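Long-range contacts in putative methyltransferase (Porphyromonas gingivalis, PDB 3LL7), which probably acts as a methyltransferase and carries a THUMP-like domain, a kind of module best known from RNA-modifying enzymes: residues K57-W61 and L104-I109; I64-Y68 and H133-L138; I159-P164 and E197-F201; Q362-S366 and E376-R380; E388-M392 and L404-K408. All coordinates share one frame; numbering follows the deposited sequence.

Contact 1: residues K57-W61 and L104-I109; sequences KLPQW and LGIDFI. With FMT (formic acid), chain D.
Trp61 and Leu104 overlap along their lengths, their side chains running in opposite senses, and this overlap is the tight half of the contact. The six-membered end of the indole, brought to Leu104 by a chi1 of -73°, does the touching. Trp61 CZ3 packs on Leu104 CG at 3.8 Å, and Trp61 CH2 reaches Leu104 O at 3.4 Å, with that oxygen at the ring edge and in its plane. A C-H rim, not the pi cloud, therefore faces the carbonyl. Leu58 CD1 lies over one indole face, offset toward the rim. The same methyl meets Leu104 CD2 tip to tip at 4.1 Å. Ile106 fills in next to this, its CB lying 4.1 Å from Trp61 CZ2.

Packing slackens toward Ile109, a partly exposed residue whose CG1 stands 4.5 Å from Trp61 CZ2. No hydrogen bond crosses between the segments; the contact is mainly apolar packing.

Gly105, with its positive phi, is the N-cap of helix 106-112. At this helix start a formic acid molecule, probably from the crystallisation liquor, takes a nearly straight bond from Asp107 N to its O1 (3.2 Å) and a weak one from Leu104 N. A glycine-rich turn between the parallel strand 96-99 and a helix is the hallmark of the Rossmann-like methyltransferase fold, where it commonly forms part of the cofactor site.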
# COMPACT_ATOMS: atom_id res chain seq x y z
N LYS A 57 8.65 4.84 10.64
CA LYS A 57 8.25 3.96 9.52
C LYS A 57 8.42 2.47 9.81
O LYS A 57 7.52 1.66 9.55
CB LYS A 57 9.02 4.34 8.24
CG LYS A 57 8.54 3.59 7.00
CD LYS A 57 9.09 4.20 5.71
CE LYS A 57 8.61 3.39 4.51
NZ LYS A 57 8.99 3.98 3.17
N LEU A 58 9.58 2.10 10.33
CA LEU A 58 9.91 0.72 10.62
C LEU A 58 10.37 0.65 12.07
O LEU A 58 11.58 0.60 12.33
CB LEU A 58 11.05 0.27 9.69
CG LEU A 58 10.75 0.36 8.19
CD1 LEU A 58 12.00 0.20 7.33
CD2 LEU A 58 9.72 -0.69 7.86
N PRO A 59 9.42 0.69 13.03
CA PRO A 59 9.85 0.69 14.45
C PRO A 59 10.59 -0.59 14.87
O PRO A 59 11.47 -0.51 15.73
CB PRO A 59 8.54 0.87 15.24
CG PRO A 59 7.43 0.58 14.26
CD PRO A 59 7.96 0.87 12.89
N GLN A 60 10.27 -1.73 14.27
CA GLN A 60 11.02 -2.96 14.57
C GLN A 60 12.50 -2.90 14.13
O GLN A 60 13.38 -3.43 14.82
CB GLN A 60 10.33 -4.19 14.01
CG GLN A 60 9.07 -4.54 14.78
CD GLN A 60 8.74 -6.02 14.69
OE1 GLN A 60 9.02 -6.67 13.68
NE2 GLN A 60 8.13 -6.56 15.75
N TRP A 61 12.78 -2.22 13.02
CA TRP A 61 14.17 -1.99 12.59
C TRP A 61 14.93 -1.02 13.51
O TRP A 61 16.09 -1.27 13.87
CB TRP A 61 14.22 -1.51 11.13
CG TRP A 61 13.91 -2.58 10.11
CD1 TRP A 61 12.94 -3.54 10.20
CD2 TRP A 61 14.55 -2.78 8.85
NE1 TRP A 61 12.95 -4.34 9.07
CE2 TRP A 61 13.93 -3.89 8.23
CE3 TRP A 61 15.60 -2.14 8.17
CZ2 TRP A 61 14.31 -4.37 6.97
CZ3 TRP A 61 15.99 -2.62 6.92
CH2 TRP A 61 15.35 -3.72 6.33
N LEU A 104 15.81 -1.71 0.19
CA LEU A 104 16.14 -1.78 1.63
C LEU A 104 15.97 -3.21 2.13
O LEU A 104 16.57 -3.62 3.16
CB LEU A 104 15.21 -0.81 2.40
CG LEU A 104 15.55 -0.41 3.83
CD1 LEU A 104 17.02 -0.00 3.97
CD2 LEU A 104 14.66 0.76 4.25
N GLY A 105 15.15 -3.99 1.42
CA GLY A 105 15.04 -5.43 1.68
C GLY A 105 13.86 -5.84 2.56
O GLY A 105 13.74 -7.01 2.96
N ILE A 106 12.97 -4.91 2.87
CA ILE A 106 11.86 -5.27 3.74
C ILE A 106 10.84 -6.21 3.09
O ILE A 106 10.25 -7.05 3.78
CB ILE A 106 11.16 -4.05 4.35
CG1 ILE A 106 10.20 -4.51 5.46
CG2 ILE A 106 10.47 -3.26 3.25
CD1 ILE A 106 9.49 -3.39 6.17
N ASP A 107 10.64 -6.09 1.77
CA ASP A 107 9.82 -7.06 1.06
C ASP A 107 10.53 -8.43 1.05
O ASP A 107 9.90 -9.45 1.30
CB ASP A 107 9.51 -6.56 -0.36
CG ASP A 107 8.52 -5.38 -0.37
OD1 ASP A 107 7.76 -5.23 0.60
OD2 ASP A 107 8.48 -4.62 -1.36
N PHE A 108 11.83 -8.44 0.78
CA PHE A 108 12.58 -9.69 0.73
C PHE A 108 12.48 -10.37 2.08
O PHE A 108 12.21 -11.56 2.14
CB PHE A 108 14.05 -9.45 0.41
CG PHE A 108 14.88 -10.69 0.34
CD1 PHE A 108 14.75 -11.56 -0.73
CD2 PHE A 108 15.84 -10.97 1.32
CE1 PHE A 108 15.55 -12.72 -0.84
CE2 PHE A 108 16.64 -12.12 1.23
CZ PHE A 108 16.49 -13.01 0.15
N ILE A 109 12.65 -9.60 3.16
CA ILE A 109 12.55 -10.15 4.53
C ILE A 109 11.15 -10.76 4.77
O ILE A 109 11.03 -11.85 5.35
CB ILE A 109 12.88 -9.07 5.60
CG1 ILE A 109 14.34 -8.59 5.45
CG2 ILE A 109 12.64 -9.59 7.03
CD1 ILE A 109 15.35 -9.64 5.76
C FMT D . 11.70 -2.77 -0.12
O1 FMT D . 12.02 -3.96 -0.17
O2 FMT D . 12.47 -1.88 0.24

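Contact 2: residues I64-Y68 and H133-L138; sequences ISSLY and HNIPLL
A chi1 of -69° places the Asn134 amide beside its own backbone N and sends it across to Tyr68, while His133, with CG anti to the backbone N (chi1 175°), swings its imidazole to Ser66. The two neighbouring helix residues thus serve two carbonyls and one N-H of the loop 64-68.

The asparagine bonds are the clearer pair. Asn134 OD1 receives Tyr68 N at 2.8 Å on a lone pair, almost straight, and Asn134 ND2 gives its N-H to Tyr68 O at 2.6 Å. That oxygen lies close to the amide plane, although the donor is tilted from the plane of the carbonyl. One side chain satisfies both backbone polar groups of one residue, much as a residue of a paired strand would, and the two bonds fix the amide's rotation. At the His133 ring edge, NE2 donates to Ser66 O; the modelled separation is so short that its exact length is doubtful.

Ile64 to Leu67 form a type II turn, with Ser66 at the positive-phi position, and the turn lays apolar groups on the helix. Leu67 CD2 rests 3.8 Å from Asn134 CB and 3.9 Å from Leu138 CD1. Farther out, Ile64 CD1 meets Leu138 CD2 at 3.6 Å, and Leu137 CD1 lies near Ser66 O.

Helix 8-20 covers the polar end: Ile11 packs on Tyr68 and His133, and Glu8 bonds His133 ND1. Leu138 and Ile135 extend the helix packing to helix 106-112, and Ile135 also reaches strand 144-149.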
# COMPACT_ATOMS: atom_id res chain seq x y z
N ILE A 64 16.79 -2.48 16.37
CA ILE A 64 17.81 -3.51 16.12
C ILE A 64 19.21 -2.92 15.97
O ILE A 64 19.45 -1.99 15.15
CB ILE A 64 17.48 -4.42 14.91
CG1 ILE A 64 16.23 -5.24 15.20
CG2 ILE A 64 18.66 -5.35 14.57
CD1 ILE A 64 15.92 -6.29 14.16
N SER A 65 20.13 -3.49 16.76
CA SER A 65 21.51 -3.05 16.84
C SER A 65 22.30 -3.45 15.60
O SER A 65 22.23 -4.59 15.13
CB SER A 65 22.20 -3.60 18.11
OG SER A 65 22.86 -4.83 17.84
N SER A 66 23.06 -2.50 15.08
CA SER A 66 23.94 -2.80 13.99
C SER A 66 23.29 -2.62 12.63
O SER A 66 23.97 -2.78 11.63
CB SER A 66 24.47 -4.24 14.11
OG SER A 66 25.89 -4.24 14.23
N LEU A 67 21.99 -2.31 12.59
CA LEU A 67 21.34 -2.03 11.30
C LEU A 67 21.89 -0.74 10.75
O LEU A 67 22.07 0.23 11.51
CB LEU A 67 19.80 -1.93 11.36
CG LEU A 67 18.98 -3.22 11.50
CD1 LEU A 67 17.53 -2.87 11.33
CD2 LEU A 67 19.38 -4.33 10.51
N TYR A 68 22.20 -0.75 9.46
CA TYR A 68 22.76 0.39 8.78
C TYR A 68 21.85 0.78 7.62
O TYR A 68 21.59 -0.04 6.74
CB TYR A 68 24.15 0.04 8.25
CG TYR A 68 24.82 1.21 7.59
CD1 TYR A 68 25.36 2.25 8.34
CD2 TYR A 68 24.91 1.29 6.20
CE1 TYR A 68 25.97 3.34 7.73
CE2 TYR A 68 25.54 2.38 5.57
CZ TYR A 68 26.05 3.42 6.35
OH TYR A 68 26.66 4.51 5.78
N HIS A 133 24.73 -6.44 4.76
CA HIS A 133 24.91 -6.33 6.22
C HIS A 133 23.61 -6.57 7.03
O HIS A 133 23.61 -7.32 8.02
CB HIS A 133 25.48 -4.94 6.55
CG HIS A 133 25.59 -4.66 8.02
ND1 HIS A 133 26.70 -5.01 8.76
CD2 HIS A 133 24.74 -4.05 8.88
CE1 HIS A 133 26.53 -4.63 10.02
NE2 HIS A 133 25.35 -4.05 10.11
N ASN A 134 22.53 -5.92 6.62
CA ASN A 134 21.27 -5.89 7.36
C ASN A 134 20.50 -7.19 7.29
O ASN A 134 19.96 -7.67 8.31
CB ASN A 134 20.35 -4.77 6.86
CG ASN A 134 20.88 -3.38 7.20
OD1 ASN A 134 21.62 -3.20 8.17
ND2 ASN A 134 20.49 -2.41 6.42
N ILE A 135 20.43 -7.77 6.09
CA ILE A 135 19.58 -8.96 5.88
C ILE A 135 19.87 -10.09 6.89
O ILE A 135 18.93 -10.58 7.54
CB ILE A 135 19.52 -9.41 4.37
CG1 ILE A 135 18.62 -8.46 3.57
CG2 ILE A 135 19.05 -10.87 4.24
CD1 ILE A 135 18.75 -8.61 2.00
N PRO A 136 21.16 -10.48 7.07
CA PRO A 136 21.43 -11.54 8.06
C PRO A 136 21.07 -11.18 9.52
O PRO A 136 20.86 -12.09 10.32
CB PRO A 136 22.94 -11.78 7.93
CG PRO A 136 23.29 -11.30 6.59
CD PRO A 136 22.38 -10.12 6.34
N LEU A 137 20.99 -9.90 9.85
CA LEU A 137 20.57 -9.49 11.20
C LEU A 137 19.05 -9.55 11.39
O LEU A 137 18.53 -9.45 12.51
CB LEU A 137 21.09 -8.08 11.50
CG LEU A 137 22.60 -7.93 11.31
CD1 LEU A 137 23.00 -6.49 11.35
CD2 LEU A 137 23.36 -8.75 12.36
N LEU A 138 18.33 -9.68 10.28
CA LEU A 138 16.88 -9.64 10.31
C LEU A 138 16.20 -10.98 10.07
O LEU A 138 15.01 -11.12 10.32
CB LEU A 138 16.35 -8.61 9.31
CG LEU A 138 16.65 -7.14 9.63
CD1 LEU A 138 16.80 -6.31 8.34
CD2 LEU A 138 15.61 -6.54 10.58

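Contact 3: residues I159-P164 and E197-F201; sequences IKTFHP and ELLPF
Lys160 reaches Glu197 in a salt bridge, NZ to OE2 at 3.3 Å, approaching on the anti side of the oxygen and somewhat out of the carboxylate plane. The setting is a Rossmann-like sheet, in which helices 156-162 and 191-198 lead into the neighbouring parallel strands 166-173 and 204-209, so the contact joins the C-terminal ends of two crossover helices.

His163 closes its helix with positive phi, its N still bonded to Ile159 O. Its imidazole, placed by a chi1 of -157°, lies against Phe201, whose CA stands over that ring in a CH-pi contact. Here, where the two segments come closest, His163 CA makes a C-H...O contact with Phe201 O at 3.4 Å. Pro164 CD is near the same Phe201 O at 3.3 Å, and the oxygen sits over one face of the imidazole, offset toward its rim. Deeper in, Ile159 CG2 meets Leu198 CD2 at 4.1 Å, the two side chains roughly perpendicular to each other. Ile159 continues toward Ile121 of strand 117-122, and Pro164 packs on Val98 of strand 96-99.

Lys160 has a second job besides its salt bridge. Its extended aliphatic stem lies across the Phe201 ring, with CB near Phe201 CD1 and CD 3.7 Å from Phe201 CE2. Between them, Lys160 CG stands 3.7 Å from the centroid of the Phe201 ring, only 13° off the ring normal, a CH-pi contact over the middle of the face.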
# COMPACT_ATOMS: atom_id res chain seq x y z
N ILE A 159 19.46 -17.52 -11.95
CA ILE A 159 18.02 -17.54 -11.59
C ILE A 159 17.30 -18.79 -12.18
O ILE A 159 16.56 -19.47 -11.47
CB ILE A 159 17.30 -16.26 -12.03
CG1 ILE A 159 17.88 -15.04 -11.31
CG2 ILE A 159 15.79 -16.37 -11.74
CD1 ILE A 159 17.54 -13.72 -11.98
N LYS A 160 17.54 -19.08 -13.45
CA LYS A 160 16.91 -20.23 -14.12
C LYS A 160 17.32 -21.57 -13.52
O LYS A 160 16.48 -22.45 -13.35
CB LYS A 160 17.17 -20.22 -15.63
CG LYS A 160 16.56 -19.01 -16.30
CD LYS A 160 16.91 -18.94 -17.78
CE LYS A 160 16.45 -17.61 -18.34
NZ LYS A 160 16.64 -17.55 -19.80
N THR A 161 18.60 -21.70 -13.18
CA THR A 161 19.12 -22.88 -12.50
C THR A 161 18.51 -23.06 -11.11
O THR A 161 18.13 -24.18 -10.73
CB THR A 161 20.66 -22.84 -12.42
OG1 THR A 161 21.18 -22.78 -13.75
CG2 THR A 161 21.22 -24.08 -11.71
N PHE A 162 18.38 -21.95 -10.37
CA PHE A 162 17.77 -21.96 -9.05
C PHE A 162 16.34 -22.48 -9.11
O PHE A 162 15.91 -23.21 -8.22
CB PHE A 162 17.77 -20.54 -8.46
CG PHE A 162 17.40 -20.46 -7.00
CD1 PHE A 162 17.99 -21.32 -6.07
CD2 PHE A 162 16.50 -19.50 -6.56
CE1 PHE A 162 17.66 -21.23 -4.71
CE2 PHE A 162 16.17 -19.40 -5.20
CZ PHE A 162 16.74 -20.27 -4.28
N HIS A 163 15.64 -22.13 -10.19
CA HIS A 163 14.24 -22.51 -10.41
C HIS A 163 13.37 -22.20 -9.19
O HIS A 163 12.82 -23.12 -8.57
CB HIS A 163 14.12 -23.99 -10.81
CG HIS A 163 12.86 -24.31 -11.56
ND1 HIS A 163 11.60 -24.12 -11.01
CD2 HIS A 163 12.66 -24.79 -12.81
CE1 HIS A 163 10.69 -24.47 -11.90
NE2 HIS A 163 11.30 -24.88 -13.00
N PRO A 164 13.26 -20.91 -8.81
CA PRO A 164 12.53 -20.56 -7.58
C PRO A 164 11.03 -20.84 -7.67
O PRO A 164 10.47 -20.90 -8.78
CB PRO A 164 12.78 -19.06 -7.45
CG PRO A 164 12.87 -18.61 -8.88
CD PRO A 164 13.70 -19.69 -9.52
N GLU A 197 10.25 -14.54 -20.31
CA GLU A 197 11.50 -15.23 -20.09
C GLU A 197 11.52 -16.07 -18.80
O GLU A 197 12.14 -17.14 -18.77
CB GLU A 197 12.67 -14.24 -20.10
CG GLU A 197 14.01 -14.94 -20.22
CD GLU A 197 15.14 -14.02 -20.64
OE1 GLU A 197 14.98 -12.78 -20.57
OE2 GLU A 197 16.20 -14.55 -21.01
N LEU A 198 10.86 -15.58 -17.75
CA LEU A 198 10.99 -16.19 -16.42
C LEU A 198 9.83 -17.06 -15.92
O LEU A 198 10.04 -17.93 -15.08
CB LEU A 198 11.41 -15.15 -15.37
CG LEU A 198 12.86 -14.67 -15.54
CD1 LEU A 198 13.20 -13.49 -14.62
CD2 LEU A 198 13.84 -15.82 -15.34
N LEU A 199 8.62 -16.85 -16.44
CA LEU A 199 7.49 -17.72 -16.06
C LEU A 199 7.78 -19.23 -16.19
O LEU A 199 7.33 -20.01 -15.33
CB LEU A 199 6.20 -17.34 -16.78
CG LEU A 199 5.49 -16.12 -16.21
CD1 LEU A 199 4.29 -15.74 -17.07
CD2 LEU A 199 5.08 -16.39 -14.76
N PRO A 200 8.53 -19.65 -17.24
CA PRO A 200 8.90 -21.06 -17.34
C PRO A 200 9.85 -21.59 -16.25
O PRO A 200 10.09 -22.80 -16.20
CB PRO A 200 9.61 -21.14 -18.70
CG PRO A 200 9.05 -19.99 -19.47
CD PRO A 200 8.92 -18.92 -18.47
N PHE A 201 10.39 -20.71 -15.41
CA PHE A 201 11.40 -21.10 -14.42
C PHE A 201 11.03 -20.78 -12.99
O PHE A 201 11.89 -20.76 -12.11
CB PHE A 201 12.75 -20.47 -14.76
CG PHE A 201 13.34 -20.98 -16.02
CD1 PHE A 201 14.04 -22.18 -16.04
CD2 PHE A 201 13.19 -20.27 -17.21
CE1 PHE A 201 14.59 -22.68 -17.21
CE2 PHE A 201 13.75 -20.76 -18.41
CZ PHE A 201 14.45 -21.96 -18.40

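Contact 4: residues Q362-S366 and E376-R380; sequences QASIS and ELRQR. With EDO (1,2-ethanediol), chain C.
Ala363 makes the first link to Arg378, offering its carbonyl oxygen to both terminal nitrogens of the guanidinium. Arg378 NH2 bonds Ala363 O at 2.8 Å, in the carbonyl plane and on a lone pair, while NH1 reaches the same Ala363 O at 3.1 Å, nearly in line with the C=O bond. The end-on grip keeps the oxygen in the guanidinium plane and limits rotation of the group. Ser364 follows with its CA at the guanidinium edge and its CB turned away from the helix.

Ile365 comes next and buries the most surface. Its CD1 sits over the centre of one guanidinium face, 3.6 Å from Arg378 CZ, and also touches Arg378 CB. The other branch, Ile365 CG2, packs on Leu377 CD2 at 3.5 Å. A bend at chi3 (-55°) folds the arginine back over the isoleucine methyl. Ser366 then turns its CB away from the helix, and its backbone bonds to strand 389-395.

An ethanediol, probably from the crystallisation liquor, takes Arg378 NE on O1 at 2.8 Å and Arg378 NH2 on O2 at 3.0 Å. With NH1 also bonding Met383 O, each of the five N-H groups has a partner.

The axes of 364-366 and 376-380 approach to 9.0 Å, at 132° between their directions, as the helix returns over the sheet in the beta-alpha-beta unit of strand 364-368, helix 374-381 and the parallel strand 389-395, within the THUMP-like domain.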
# COMPACT_ATOMS: atom_id res chain seq x y z
N GLN A 362 -20.10 21.00 15.79
CA GLN A 362 -18.81 20.75 15.15
C GLN A 362 -18.95 19.41 14.41
O GLN A 362 -19.83 18.61 14.75
CB GLN A 362 -17.68 20.65 16.20
CG GLN A 362 -17.96 19.56 17.25
CD GLN A 362 -16.91 19.44 18.35
OE1 GLN A 362 -15.74 19.82 18.20
NE2 GLN A 362 -17.34 18.93 19.48
N ALA A 363 -18.10 19.17 13.41
CA ALA A 363 -18.19 17.93 12.63
C ALA A 363 -16.97 17.68 11.76
O ALA A 363 -16.30 18.60 11.35
CB ALA A 363 -19.44 17.93 11.73
N SER A 364 -16.73 16.41 11.46
CA SER A 364 -15.87 16.02 10.35
C SER A 364 -16.68 16.26 9.09
O SER A 364 -17.90 16.22 9.14
CB SER A 364 -15.53 14.52 10.44
OG SER A 364 -14.78 14.30 11.64
N ILE A 365 -16.01 16.56 7.98
CA ILE A 365 -16.72 16.78 6.70
C ILE A 365 -16.14 15.88 5.62
O ILE A 365 -14.90 15.80 5.46
CB ILE A 365 -16.64 18.25 6.26
CG1 ILE A 365 -17.42 19.09 7.30
CG2 ILE A 365 -17.21 18.45 4.79
CD1 ILE A 365 -17.17 20.63 7.18
N SER A 366 -17.05 15.22 4.89
CA SER A 366 -16.66 14.39 3.75
C SER A 366 -17.54 14.75 2.56
O SER A 366 -18.61 15.36 2.72
CB SER A 366 -16.80 12.89 4.11
OG SER A 366 -15.78 12.49 5.03
N GLU A 376 -13.72 23.46 1.32
CA GLU A 376 -14.62 24.55 0.91
C GLU A 376 -15.93 24.52 1.69
O GLU A 376 -16.41 25.56 2.15
CB GLU A 376 -14.93 24.44 -0.60
CG GLU A 376 -13.74 24.83 -1.43
CD GLU A 376 -13.86 24.49 -2.92
OE1 GLU A 376 -14.74 23.69 -3.31
OE2 GLU A 376 -13.02 25.02 -3.69
N LEU A 377 -16.52 23.33 1.83
CA LEU A 377 -17.71 23.16 2.69
C LEU A 377 -17.44 23.65 4.11
O LEU A 377 -18.24 24.39 4.68
CB LEU A 377 -18.14 21.68 2.66
CG LEU A 377 -19.47 21.19 3.25
CD1 LEU A 377 -20.63 22.08 2.85
CD2 LEU A 377 -19.68 19.72 2.66
N ARG A 378 -16.29 23.28 4.68
CA ARG A 378 -15.93 23.73 6.00
C ARG A 378 -15.81 25.26 6.11
O ARG A 378 -16.39 25.89 7.02
CB ARG A 378 -14.62 23.09 6.47
CG ARG A 378 -14.32 23.55 7.92
CD ARG A 378 -13.24 22.75 8.62
NE ARG A 378 -13.47 21.30 8.66
CZ ARG A 378 -14.33 20.66 9.45
NH1 ARG A 378 -15.16 21.31 10.29
NH2 ARG A 378 -14.38 19.33 9.39
N GLN A 379 -15.06 25.86 5.20
CA GLN A 379 -14.82 27.29 5.33
C GLN A 379 -16.05 28.14 5.08
O GLN A 379 -16.25 29.17 5.75
CB GLN A 379 -13.63 27.75 4.47
CG GLN A 379 -12.29 27.18 4.97
CD GLN A 379 -11.08 27.83 4.32
OE1 GLN A 379 -11.15 28.96 3.84
NE2 GLN A 379 -9.94 27.12 4.36
N ARG A 380 -16.86 27.70 4.13
CA ARG A 380 -18.05 28.47 3.77
C ARG A 380 -19.16 28.33 4.82
O ARG A 380 -19.97 29.24 4.97
CB ARG A 380 -18.54 28.07 2.38
CG ARG A 380 -17.46 28.43 1.29
CD ARG A 380 -17.79 27.89 -0.10
NE ARG A 380 -16.59 27.92 -0.95
CZ ARG A 380 -16.59 27.97 -2.29
NH1 ARG A 380 -17.73 28.02 -2.97
NH2 ARG A 380 -15.43 27.99 -2.95
C1 EDO C . -12.17 19.31 5.55
O1 EDO C . -11.88 20.30 6.54
C2 EDO C . -12.08 17.91 6.15
O2 EDO C . -12.62 17.85 7.47

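Contact 5: residues E388-M392 and L404-K408; sequences EKTLM and LLLRK
Met392, Leu406 and Leu404 bury the most surface here and line one face of an antiparallel hairpin. Met392, present as selenomethionine, takes the middle: its CB lies 3.8 Å from Leu406 CD1 and 4.2 Å from Leu404 CB. Turns at chi2 (77°) and chi3 (68°) then bend its chain away toward strands 293-297 and 364-368, while Leu406 packs on Val294 and Phe340.

Beneath these side chains the backbone is zipped. Met392 and Leu404 form a hydrogen-bonded pair, with Met392 N to Leu404 O at 2.8 Å and the return bond as short. Thr390 and Leu406 form the next such pair. On the other face, Leu391 CD2 meets Leu405 CD1 at 3.9 Å. Lys389 and Arg407 run alongside each other there, and both send their charged ends to Glu343 of strand 337-347.

At the exposed end, Lys408 NZ forms a salt bridge of 2.6 Å with Glu388 OE1, met on its syn side. A water there donates to Glu388 O and accepts from Lys408 N. The chemistry is thus graded, from apolar interior to charged, exposed end, and the shared Glu343 carboxylate probably offsets the like charges of Lys389 and Arg407.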
# COMPACT_ATOMS: atom_id res chain seq x y z
N GLU A 388 -18.00 13.86 17.10
CA GLU A 388 -18.26 12.50 16.66
C GLU A 388 -19.13 12.43 15.41
O GLU A 388 -19.33 11.36 14.87
CB GLU A 388 -18.93 11.72 17.79
CG GLU A 388 -18.05 11.54 19.03
CD GLU A 388 -16.76 10.81 18.72
OE1 GLU A 388 -16.80 9.79 17.99
OE2 GLU A 388 -15.70 11.25 19.22
N LYS A 389 -19.65 13.57 14.96
CA LYS A 389 -20.57 13.60 13.83
C LYS A 389 -19.83 13.90 12.53
O LYS A 389 -18.74 14.48 12.54
CB LYS A 389 -21.64 14.69 14.03
CG LYS A 389 -22.42 14.65 15.36
CD LYS A 389 -23.24 13.39 15.53
CE LYS A 389 -24.08 13.41 16.83
NZ LYS A 389 -25.28 14.30 16.75
N THR A 390 -20.45 13.55 11.41
CA THR A 390 -19.92 13.85 10.09
C THR A 390 -20.99 14.53 9.25
O THR A 390 -22.14 14.09 9.24
CB THR A 390 -19.48 12.56 9.39
OG1 THR A 390 -18.40 11.99 10.12
CG2 THR A 390 -19.02 12.81 7.93
N LEU A 391 -20.60 15.60 8.53
CA LEU A 391 -21.46 16.19 7.50
C LEU A 391 -20.94 15.67 6.17
O LEU A 391 -19.74 15.78 5.90
CB LEU A 391 -21.40 17.71 7.56
CG LEU A 391 -22.32 18.41 8.56
CD1 LEU A 391 -21.87 19.90 8.74
CD2 LEU A 391 -23.78 18.29 8.03
N MSE A 392 -21.83 15.08 5.38
CA MSE A 392 -21.45 14.42 4.12
C MSE A 392 -22.15 15.10 2.95
O MSE A 392 -23.39 15.13 2.86
CB MSE A 392 -21.84 12.91 4.16
CG MSE A 392 -21.73 12.20 2.79
SE MSE A 392 -19.89 11.81 2.33
CE MSE A 392 -19.50 10.49 3.66
N LEU A 404 -25.75 15.29 4.35
CA LEU A 404 -26.21 14.34 5.39
C LEU A 404 -25.47 14.61 6.67
O LEU A 404 -24.24 14.74 6.68
CB LEU A 404 -25.93 12.88 4.96
CG LEU A 404 -26.29 12.47 3.51
CD1 LEU A 404 -25.88 10.98 3.31
CD2 LEU A 404 -27.80 12.66 3.29
N LEU A 405 -26.24 14.67 7.76
CA LEU A 405 -25.68 14.69 9.12
C LEU A 405 -25.70 13.26 9.64
O LEU A 405 -26.76 12.64 9.69
CB LEU A 405 -26.48 15.62 10.05
CG LEU A 405 -25.86 15.70 11.46
CD1 LEU A 405 -24.47 16.38 11.34
CD2 LEU A 405 -26.77 16.51 12.40
N LEU A 406 -24.51 12.74 9.95
CA LEU A 406 -24.29 11.32 10.25
C LEU A 406 -23.62 11.17 11.61
O LEU A 406 -22.81 12.01 11.97
CB LEU A 406 -23.35 10.70 9.18
CG LEU A 406 -23.81 10.86 7.72
CD1 LEU A 406 -22.75 10.31 6.78
CD2 LEU A 406 -25.15 10.15 7.54
N ARG A 407 -23.93 10.11 12.35
CA ARG A 407 -23.10 9.68 13.47
C ARG A 407 -22.58 8.26 13.19
O ARG A 407 -23.19 7.54 12.44
CB ARG A 407 -23.85 9.75 14.80
CG ARG A 407 -24.93 8.73 14.99
CD ARG A 407 -25.39 8.72 16.47
NE ARG A 407 -26.34 7.63 16.65
CZ ARG A 407 -27.65 7.72 16.40
NH1 ARG A 407 -28.44 6.67 16.58
NH2 ARG A 407 -28.16 8.87 15.95
N LYS A 408 -21.46 7.87 13.79
CA LYS A 408 -20.96 6.48 13.65
C LYS A 408 -21.98 5.44 14.11
O LYS A 408 -22.69 5.66 15.08
CB LYS A 408 -19.69 6.27 14.46
CG LYS A 408 -18.57 7.22 14.09
CD LYS A 408 -17.59 7.25 15.27
CE LYS A 408 -16.43 8.20 14.99
NZ LYS A 408 -15.62 8.28 16.23
O HOH W 1 -20.35 9.30 15.91

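Overall arrangement
From the N terminus, contact 1 brings 57-61 onto 104-109, closing a loop that contains strand 96-99. Contact 2 crosses it, since 64-68 lies inside that loop and 133-138 beyond it; the two also touch, through Trp61 and Leu138 among others, tying the N-terminal helices to the Rossmann-like sheet. Contact 3 follows in series, joining two crossover helices of the same sheet about 26 Å from contact 1, centre to centre. The remaining two lie on the opposite side of the chain's centre from the first pair. Contact 4 closes a short loop between strand and helix, and contact 5 the following hairpin; strands 364-368 and 389-395 bond them into one sheet, all four segments within the THUMP-like range.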